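Local atomic coordinates of anopheles gambiae adenosine kinase (Anopheles gambiae, PDB entry 3LOO), a protein that phosphorylates adenosine to AMP as an adenosine kinase of the pfkB carbohydrate kinase family. Residues A[43-51]-A[61-69]; A[154-165]-A[186-197]. One frame throughout, in Å; residues are numbered along the deposited sequence.

In the fold
The first strand, 26-29, belongs to the large mixed sheet, and the chain then enters the small five-stranded sheet through strand 33-39. Interaction 1 (43-51 with 61-69) closes the short excursion that carries edge strand 54-57, and it joins helices 42-47 and 64-73 beside the small sheet. Later, strand 147-153 leaves that sheet and runs into 154-165. Interaction 2 closes the longer loop made by helix 168-176 and strand 179-183 of the large sheet, and ends on helix 187-203. The two contacts lie in series, neither nested nor crossed. The centres of interaction 1 and interaction 2 are about 27 Å apart. Strand 147-153 links their surroundings, since Met50 and Tyr66 of interaction 1 touch it.

Interaction 1 of 2, residues A[43-51]-A[61-69]; sequences DLLNKYDMQ and KHMPMYQEL
Tyr48 reaches from the end of helix 43-47 into segment 61-69, and Glu68 meets its hydroxyl. Tyr48 OH donates a hydrogen bond to Glu68 OE1 at 2.6 Å, nearly in line with the C-O bond of the acceptor. Ring and carboxylate planes are 64° apart. The same oxygen takes a salt bridge from Lys47 NZ at 2.8 Å, on the syn side and 26° out of the carboxylate plane. Two donors therefore grip Glu68 OE1, which probably favours the charged carboxylate. Met65 CB sits over the centre of one Tyr48 face, 3.6 Å from the ring centroid, as a CH-pi contact. With CG anti to the backbone N (chi1 -172°), Met65 runs along this face toward Met50, and its SD adds an oblique Met-aromatic contact. On the other ring face lies Lys47 CG.

Deeper in, Met65 SD meets Met50 SD at 3.7 Å, and Leu44 CD2 touches Leu69 CD2. At the exposed side Lys61 NZ makes a salt bridge to Asp49 OD2 at 2.7 Å, on the anti lone pair. Strands 137-144 and 147-153 back the buried side: Met65 touches Ala140 and Met50 touches Cys151. Asp49, with positive phi, is the C-prime residue of a Schellman motif that ends the helix. This turn carries Tyr48 and Asp49 to segment 61-69, beside the small sheet of the pfkB-family fold.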
# COMPACT_ATOMS: atom_id res chain seq x y z
N ASP A 43 -6.97 -21.99 16.94
CA ASP A 43 -8.00 -21.69 17.93
C ASP A 43 -8.15 -20.20 18.14
O ASP A 43 -9.26 -19.72 18.40
CB ASP A 43 -7.75 -22.41 19.27
CG ASP A 43 -6.33 -22.20 19.79
OD1 ASP A 43 -6.16 -22.16 21.03
OD2 ASP A 43 -5.40 -22.07 18.95
N LEU A 44 -7.05 -19.46 18.03
CA LEU A 44 -7.18 -18.00 18.09
C LEU A 44 -7.98 -17.46 16.90
O LEU A 44 -8.91 -16.69 17.07
CB LEU A 44 -5.83 -17.29 18.26
CG LEU A 44 -5.96 -15.77 18.45
CD1 LEU A 44 -6.60 -15.44 19.78
CD2 LEU A 44 -4.61 -15.16 18.36
N LEU A 45 -7.64 -17.90 15.70
CA LEU A 45 -8.42 -17.53 14.50
C LEU A 45 -9.91 -17.88 14.61
O LEU A 45 -10.77 -17.06 14.28
CB LEU A 45 -7.85 -18.22 13.26
CG LEU A 45 -6.38 -17.98 12.90
CD1 LEU A 45 -6.18 -18.35 11.45
CD2 LEU A 45 -5.98 -16.53 13.13
N ASN A 46 -10.19 -19.11 15.05
CA ASN A 46 -11.57 -19.56 15.24
C ASN A 46 -12.29 -18.73 16.24
O ASN A 46 -13.41 -18.32 15.99
CB ASN A 46 -11.61 -21.03 15.64
CG ASN A 46 -11.39 -21.95 14.47
OD1 ASN A 46 -10.85 -21.57 13.44
ND2 ASN A 46 -11.82 -23.20 14.64
N LYS A 47 -11.62 -18.41 17.35
CA LYS A 47 -12.23 -17.51 18.33
C LYS A 47 -12.71 -16.20 17.72
O LYS A 47 -13.71 -15.63 18.18
CB LYS A 47 -11.24 -17.23 19.46
CG LYS A 47 -11.83 -16.43 20.61
CD LYS A 47 -10.79 -16.29 21.74
CE LYS A 47 -11.26 -15.27 22.77
NZ LYS A 47 -10.22 -15.05 23.84
N TYR A 48 -12.03 -15.69 16.70
CA TYR A 48 -12.41 -14.38 16.15
C TYR A 48 -13.02 -14.44 14.73
O TYR A 48 -13.13 -13.40 14.03
CB TYR A 48 -11.21 -13.42 16.24
CG TYR A 48 -10.94 -13.01 17.67
CD1 TYR A 48 -11.76 -12.10 18.32
CD2 TYR A 48 -9.88 -13.56 18.38
CE1 TYR A 48 -11.51 -11.72 19.66
CE2 TYR A 48 -9.62 -13.20 19.69
CZ TYR A 48 -10.42 -12.30 20.32
OH TYR A 48 -10.14 -11.97 21.63
N ASP A 49 -13.45 -15.65 14.32
CA ASP A 49 -14.10 -15.90 13.04
C ASP A 49 -13.22 -15.38 11.92
O ASP A 49 -13.70 -14.72 11.00
CB ASP A 49 -15.47 -15.22 12.98
CG ASP A 49 -16.37 -15.65 14.10
OD1 ASP A 49 -16.27 -16.83 14.50
OD2 ASP A 49 -17.17 -14.83 14.58
N MET A 50 -11.93 -15.68 12.01
CA MET A 50 -10.99 -15.26 10.99
C MET A 50 -10.55 -16.46 10.20
O MET A 50 -10.45 -17.57 10.75
CB MET A 50 -9.78 -14.57 11.63
CG MET A 50 -10.12 -13.18 12.16
SD MET A 50 -8.76 -12.38 13.01
CE MET A 50 -7.50 -12.24 11.72
N GLN A 51 -10.28 -16.24 8.92
CA GLN A 51 -9.78 -17.28 8.03
C GLN A 51 -8.27 -17.18 7.99
O GLN A 51 -7.72 -16.09 8.07
CB GLN A 51 -10.29 -17.06 6.60
CG GLN A 51 -11.78 -16.82 6.46
CD GLN A 51 -12.60 -17.98 6.97
OE1 GLN A 51 -12.21 -19.15 6.83
NE2 GLN A 51 -13.75 -17.68 7.57
N LYS A 61 -16.58 -7.36 17.43
CA LYS A 61 -16.20 -8.64 18.00
C LYS A 61 -14.69 -8.88 17.91
O LYS A 61 -14.16 -9.75 18.58
CB LYS A 61 -16.93 -9.79 17.29
CG LYS A 61 -16.71 -9.89 15.77
CD LYS A 61 -17.21 -11.23 15.23
CE LYS A 61 -17.17 -11.24 13.70
NZ LYS A 61 -17.58 -12.56 13.14
N HIS A 62 -14.00 -8.11 17.07
CA HIS A 62 -12.56 -8.32 16.89
C HIS A 62 -11.77 -7.55 17.93
O HIS A 62 -10.62 -7.87 18.20
CB HIS A 62 -12.13 -7.92 15.46
CG HIS A 62 -12.72 -8.79 14.41
ND1 HIS A 62 -13.69 -8.36 13.54
CD2 HIS A 62 -12.51 -10.10 14.12
CE1 HIS A 62 -14.05 -9.35 12.75
NE2 HIS A 62 -13.34 -10.42 13.08
N MET A 63 -12.41 -6.53 18.52
CA MET A 63 -11.69 -5.58 19.35
C MET A 63 -10.90 -6.18 20.52
O MET A 63 -9.80 -5.69 20.80
CB MET A 63 -12.62 -4.49 19.87
CG MET A 63 -13.12 -3.51 18.80
SD MET A 63 -11.89 -2.88 17.64
CE MET A 63 -12.99 -2.01 16.51
N PRO A 64 -11.46 -7.20 21.21
CA PRO A 64 -10.71 -7.80 22.33
C PRO A 64 -9.47 -8.53 21.89
O PRO A 64 -8.65 -8.90 22.73
CB PRO A 64 -11.74 -8.78 22.96
CG PRO A 64 -13.09 -8.16 22.59
CD PRO A 64 -12.86 -7.69 21.18
N MET A 65 -9.33 -8.77 20.59
CA MET A 65 -8.17 -9.52 20.10
C MET A 65 -6.83 -8.78 20.28
O MET A 65 -5.78 -9.42 20.52
CB MET A 65 -8.39 -9.89 18.64
CG MET A 65 -7.36 -10.82 18.07
SD MET A 65 -7.59 -11.12 16.31
CE MET A 65 -7.90 -9.45 15.66
N TYR A 66 -6.85 -7.45 20.14
CA TYR A 66 -5.61 -6.63 20.23
C TYR A 66 -4.91 -6.77 21.61
O TYR A 66 -3.73 -7.17 21.70
CB TYR A 66 -5.89 -5.17 19.79
CG TYR A 66 -6.41 -5.15 18.35
CD1 TYR A 66 -5.54 -5.33 17.28
CD2 TYR A 66 -7.78 -5.05 18.08
CE1 TYR A 66 -6.01 -5.34 15.96
CE2 TYR A 66 -8.26 -5.07 16.78
CZ TYR A 66 -7.37 -5.21 15.73
OH TYR A 66 -7.81 -5.25 14.45
N GLN A 67 -5.65 -6.54 22.69
CA GLN A 67 -5.09 -6.70 24.04
C GLN A 67 -4.65 -8.14 24.31
O GLN A 67 -3.62 -8.38 24.96
CB GLN A 67 -6.10 -6.27 25.10
CG GLN A 67 -5.58 -6.32 26.52
CD GLN A 67 -6.67 -6.15 27.57
OE1 GLN A 67 -7.77 -5.67 27.29
NE2 GLN A 67 -6.36 -6.53 28.81
N GLU A 68 -5.43 -9.10 23.80
CA GLU A 68 -5.10 -10.50 23.95
C GLU A 68 -3.79 -10.85 23.26
O GLU A 68 -2.97 -11.61 23.82
CB GLU A 68 -6.25 -11.37 23.44
CG GLU A 68 -6.01 -12.85 23.57
CD GLU A 68 -7.25 -13.70 23.29
OE1 GLU A 68 -8.37 -13.17 23.02
OE2 GLU A 68 -7.09 -14.92 23.33
N LEU A 69 -3.57 -10.30 22.06
CA LEU A 69 -2.29 -10.46 21.36
C LEU A 69 -1.14 -9.86 22.18
O LEU A 69 -0.09 -10.47 22.32
CB LEU A 69 -2.30 -9.81 19.95
CG LEU A 69 -3.25 -10.37 18.89
CD1 LEU A 69 -3.18 -9.52 17.62
CD2 LEU A 69 -2.94 -11.82 18.60

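Interaction 2 of 2, residues A[154-165]-A[186-197]; sequences LAAANDFTPEHL and FFTVSFESALSV
Phe160 and Phe186 form a T-shaped pair. The edge of Phe186 points at one face of Phe160, with CZ of Phe186 offset toward the rim. The planes stand at 74° and the centroids are 5.1 Å apart. Phe160 has CG anti to its backbone N (chi1 -177°), which carries the ring to where Phe186 CZ meets its face. Ser193 OG lies at the edge of the Phe160 ring, near its plane, 3.4 Å from Phe160 CE2. A 2.8 Å hydrogen bond joins Ser190 OG and Ser193 OG where helix 187-203 is kinked. Beyond the pair, Phe160 touches Cys105 of strand 100-107 and Gln129 of strand 125-131.

Val189 is wedged against the 3-10 turn 156-158. Its CG1 branch faces Phe160 CB at 3.6 Å. Val189 CG1 also lies unusually close to Ala157 O, at 3.0 Å. The CG2 branch of Val189 lies by Asn158 CA and reaches Leu154 CD1 at 3.7 Å. The contact sets the connection after strand 147-153 of the small sheet against helix 187-203, which follows strand 179-183 of the large sheet in the pfkB kinase fold. At Leu154 it borders the ligand pocket, where this residue touches the bound bis(adenosine)-5'-tetraphosphate. Leu154 CD1 presses tightly on Thr188 CG2, at 3.4 Å. The hydroxyl of Thr188 instead bonds to Tyr221.

Further along, Pro162 CG meets Glu192 OE1 at 3.4 Å, the two side chains crossing at about a right angle. Pro162 CA meets Ser193 OG. Leu165 CD1 makes a looser contact with Val197 CG2, while Leu165 CD2 lies at the edge of the Phe160 ring.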
# COMPACT_ATOMS: atom_id res chain seq x y z
N LEU A 154 -9.04 0.32 11.99
CA LEU A 154 -8.63 1.61 11.39
C LEU A 154 -8.67 2.76 12.37
O LEU A 154 -7.76 3.60 12.39
CB LEU A 154 -9.48 1.95 10.15
CG LEU A 154 -9.32 1.05 8.92
CD1 LEU A 154 -10.07 1.63 7.74
CD2 LEU A 154 -7.79 0.87 8.54
N ALA A 155 -9.74 2.82 13.17
CA ALA A 155 -9.87 3.78 14.28
C ALA A 155 -9.53 5.21 13.80
O ALA A 155 -10.24 5.72 12.94
CB ALA A 155 -9.03 3.31 15.49
N ALA A 156 -8.45 5.85 14.30
CA ALA A 156 -8.16 7.25 13.89
C ALA A 156 -7.89 7.42 12.40
O ALA A 156 -8.16 8.49 11.82
CB ALA A 156 -7.00 7.86 14.71
N ALA A 157 -7.37 6.38 11.77
CA ALA A 157 -7.15 6.46 10.30
C ALA A 157 -8.46 6.74 9.57
O ALA A 157 -8.44 7.31 8.48
CB ALA A 157 -6.48 5.21 9.75
N ASN A 158 -9.59 6.31 10.15
CA ASN A 158 -10.91 6.61 9.61
C ASN A 158 -11.37 8.05 9.85
O ASN A 158 -12.36 8.48 9.24
CB ASN A 158 -11.99 5.63 10.12
CG ASN A 158 -12.92 5.17 9.02
OD1 ASN A 158 -13.44 5.97 8.22
ND2 ASN A 158 -13.11 3.89 8.93
N ASP A 159 -10.68 8.81 10.69
CA ASP A 159 -11.04 10.20 10.90
C ASP A 159 -10.43 11.16 9.90
O ASP A 159 -10.49 12.35 10.10
CB ASP A 159 -10.70 10.64 12.33
CG ASP A 159 -11.50 9.86 13.39
OD1 ASP A 159 -12.49 9.21 13.03
OD2 ASP A 159 -11.13 9.87 14.58
N PHE A 160 -9.82 10.66 8.82
CA PHE A 160 -9.22 11.52 7.82
C PHE A 160 -10.32 12.32 7.11
O PHE A 160 -11.34 11.76 6.75
CB PHE A 160 -8.46 10.69 6.78
CG PHE A 160 -7.75 11.52 5.75
CD1 PHE A 160 -6.42 11.89 5.94
CD2 PHE A 160 -8.39 11.92 4.58
CE1 PHE A 160 -5.75 12.68 5.01
CE2 PHE A 160 -7.72 12.70 3.64
CZ PHE A 160 -6.39 13.07 3.85
N THR A 161 -10.07 13.60 6.88
CA THR A 161 -11.04 14.44 6.15
C THR A 161 -10.38 15.18 5.00
O THR A 161 -9.23 15.62 5.11
CB THR A 161 -11.75 15.46 7.05
OG1 THR A 161 -10.78 16.29 7.70
CG2 THR A 161 -12.59 14.79 8.07
N PRO A 162 -11.13 15.36 3.89
CA PRO A 162 -10.63 16.13 2.74
C PRO A 162 -10.08 17.49 3.14
O PRO A 162 -9.21 18.02 2.47
CB PRO A 162 -11.88 16.30 1.87
CG PRO A 162 -12.74 15.12 2.20
CD PRO A 162 -12.46 14.76 3.63
N GLU A 163 -10.59 18.04 4.24
CA GLU A 163 -10.18 19.35 4.70
C GLU A 163 -8.70 19.37 5.06
O GLU A 163 -8.04 20.38 4.88
CB GLU A 163 -11.04 19.83 5.89
CG GLU A 163 -12.34 19.02 6.25
CD GLU A 163 -13.33 18.83 5.09
OE1 GLU A 163 -13.78 19.84 4.50
OE2 GLU A 163 -13.66 17.66 4.78
N HIS A 164 -8.16 18.25 5.57
CA HIS A 164 -6.72 18.18 5.92
C HIS A 164 -5.84 18.57 4.74
O HIS A 164 -4.78 19.19 4.89
CB HIS A 164 -6.35 16.78 6.44
CG HIS A 164 -4.91 16.64 6.86
ND1 HIS A 164 -4.38 17.32 7.94
CD2 HIS A 164 -3.90 15.89 6.36
CE1 HIS A 164 -3.11 16.99 8.09
NE2 HIS A 164 -2.79 16.12 7.14
N LEU A 165 -6.30 18.21 3.55
CA LEU A 165 -5.56 18.52 2.34
C LEU A 165 -5.75 19.97 1.87
O LEU A 165 -5.03 20.42 0.99
CB LEU A 165 -5.93 17.55 1.22
CG LEU A 165 -5.76 16.06 1.49
CD1 LEU A 165 -6.17 15.28 0.24
CD2 LEU A 165 -4.34 15.69 1.96
N PHE A 186 -7.24 2.86 1.51
CA PHE A 186 -7.65 4.24 1.80
C PHE A 186 -9.07 4.55 1.33
O PHE A 186 -9.68 5.52 1.81
CB PHE A 186 -6.61 5.26 1.21
CG PHE A 186 -6.84 6.71 1.60
CD1 PHE A 186 -6.53 7.19 2.87
CD2 PHE A 186 -7.31 7.63 0.65
CE1 PHE A 186 -6.69 8.54 3.23
CE2 PHE A 186 -7.47 8.97 0.98
CZ PHE A 186 -7.16 9.44 2.27
N PHE A 187 -9.60 3.74 0.41
CA PHE A 187 -11.02 3.90 -0.02
C PHE A 187 -12.03 3.73 1.13
O PHE A 187 -13.10 4.37 1.12
CB PHE A 187 -11.39 2.95 -1.15
CG PHE A 187 -10.68 3.21 -2.45
CD1 PHE A 187 -9.51 3.99 -2.52
CD2 PHE A 187 -11.16 2.61 -3.60
CE1 PHE A 187 -8.87 4.17 -3.73
CE2 PHE A 187 -10.51 2.79 -4.81
CZ PHE A 187 -9.37 3.56 -4.87
N THR A 188 -11.68 2.90 2.11
CA THR A 188 -12.51 2.72 3.32
C THR A 188 -12.68 4.07 3.99
O THR A 188 -13.75 4.40 4.53
CB THR A 188 -11.83 1.75 4.34
OG1 THR A 188 -11.56 0.52 3.69
CG2 THR A 188 -12.72 1.50 5.59
N VAL A 189 -11.62 4.89 3.93
CA VAL A 189 -11.57 6.09 4.74
C VAL A 189 -11.98 7.35 3.97
O VAL A 189 -12.70 8.18 4.51
CB VAL A 189 -10.17 6.26 5.37
CG1 VAL A 189 -10.05 7.58 6.01
CG2 VAL A 189 -9.93 5.12 6.39
N SER A 190 -11.48 7.52 2.74
CA SER A 190 -11.79 8.73 1.99
C SER A 190 -11.57 8.52 0.52
O SER A 190 -10.58 9.02 -0.05
CB SER A 190 -10.92 9.93 2.47
OG SER A 190 -11.50 11.16 2.03
N PHE A 191 -12.48 7.78 -0.10
CA PHE A 191 -12.42 7.61 -1.54
C PHE A 191 -12.47 8.98 -2.24
O PHE A 191 -11.88 9.16 -3.31
CB PHE A 191 -13.56 6.71 -2.07
CG PHE A 191 -13.64 6.69 -3.57
CD1 PHE A 191 -12.65 6.06 -4.33
CD2 PHE A 191 -14.69 7.34 -4.24
CE1 PHE A 191 -12.69 6.07 -5.70
CE2 PHE A 191 -14.75 7.34 -5.64
CZ PHE A 191 -13.76 6.71 -6.36
N GLU A 192 -13.24 9.89 -1.66
CA GLU A 192 -13.48 11.22 -2.23
C GLU A 192 -12.13 11.99 -2.35
O GLU A 192 -11.88 12.68 -3.34
CB GLU A 192 -14.43 11.90 -1.25
CG GLU A 192 -15.06 13.21 -1.60
CD GLU A 192 -15.30 14.04 -0.33
OE1 GLU A 192 -15.38 13.45 0.78
OE2 GLU A 192 -15.35 15.28 -0.43
N SER A 193 -11.24 11.83 -1.36
CA SER A 193 -9.90 12.44 -1.42
C SER A 193 -9.05 11.78 -2.50
O SER A 193 -8.39 12.47 -3.26
CB SER A 193 -9.16 12.34 -0.08
OG SER A 193 -9.77 13.08 0.93
N ALA A 194 -9.09 10.44 -2.56
CA ALA A 194 -8.28 9.69 -3.54
C ALA A 194 -8.70 10.11 -4.95
O ALA A 194 -7.86 10.33 -5.82
CB ALA A 194 -8.45 8.18 -3.38
N LEU A 195 -10.02 10.18 -5.19
CA LEU A 195 -10.52 10.53 -6.53
C LEU A 195 -10.15 11.99 -6.90
O LEU A 195 -9.78 12.29 -8.03
CB LEU A 195 -12.04 10.31 -6.61
CG LEU A 195 -12.72 10.68 -7.92
CD1 LEU A 195 -12.19 9.78 -9.00
CD2 LEU A 195 -14.29 10.61 -7.83
N SER A 196 -10.33 12.88 -5.95
CA SER A 196 -10.05 14.29 -6.16
C SER A 196 -8.57 14.45 -6.57
O SER A 196 -8.24 15.13 -7.54
CB SER A 196 -10.38 15.01 -4.87
OG SER A 196 -9.93 16.31 -4.93
N VAL A 197 -7.68 13.73 -5.90
CA VAL A 197 -6.24 13.82 -6.19
C VAL A 197 -5.97 13.20 -7.55
O VAL A 197 -5.18 13.74 -8.32
CB VAL A 197 -5.39 13.18 -5.04
CG1 VAL A 197 -3.95 12.86 -5.49
CG2 VAL A 197 -5.41 14.09 -3.84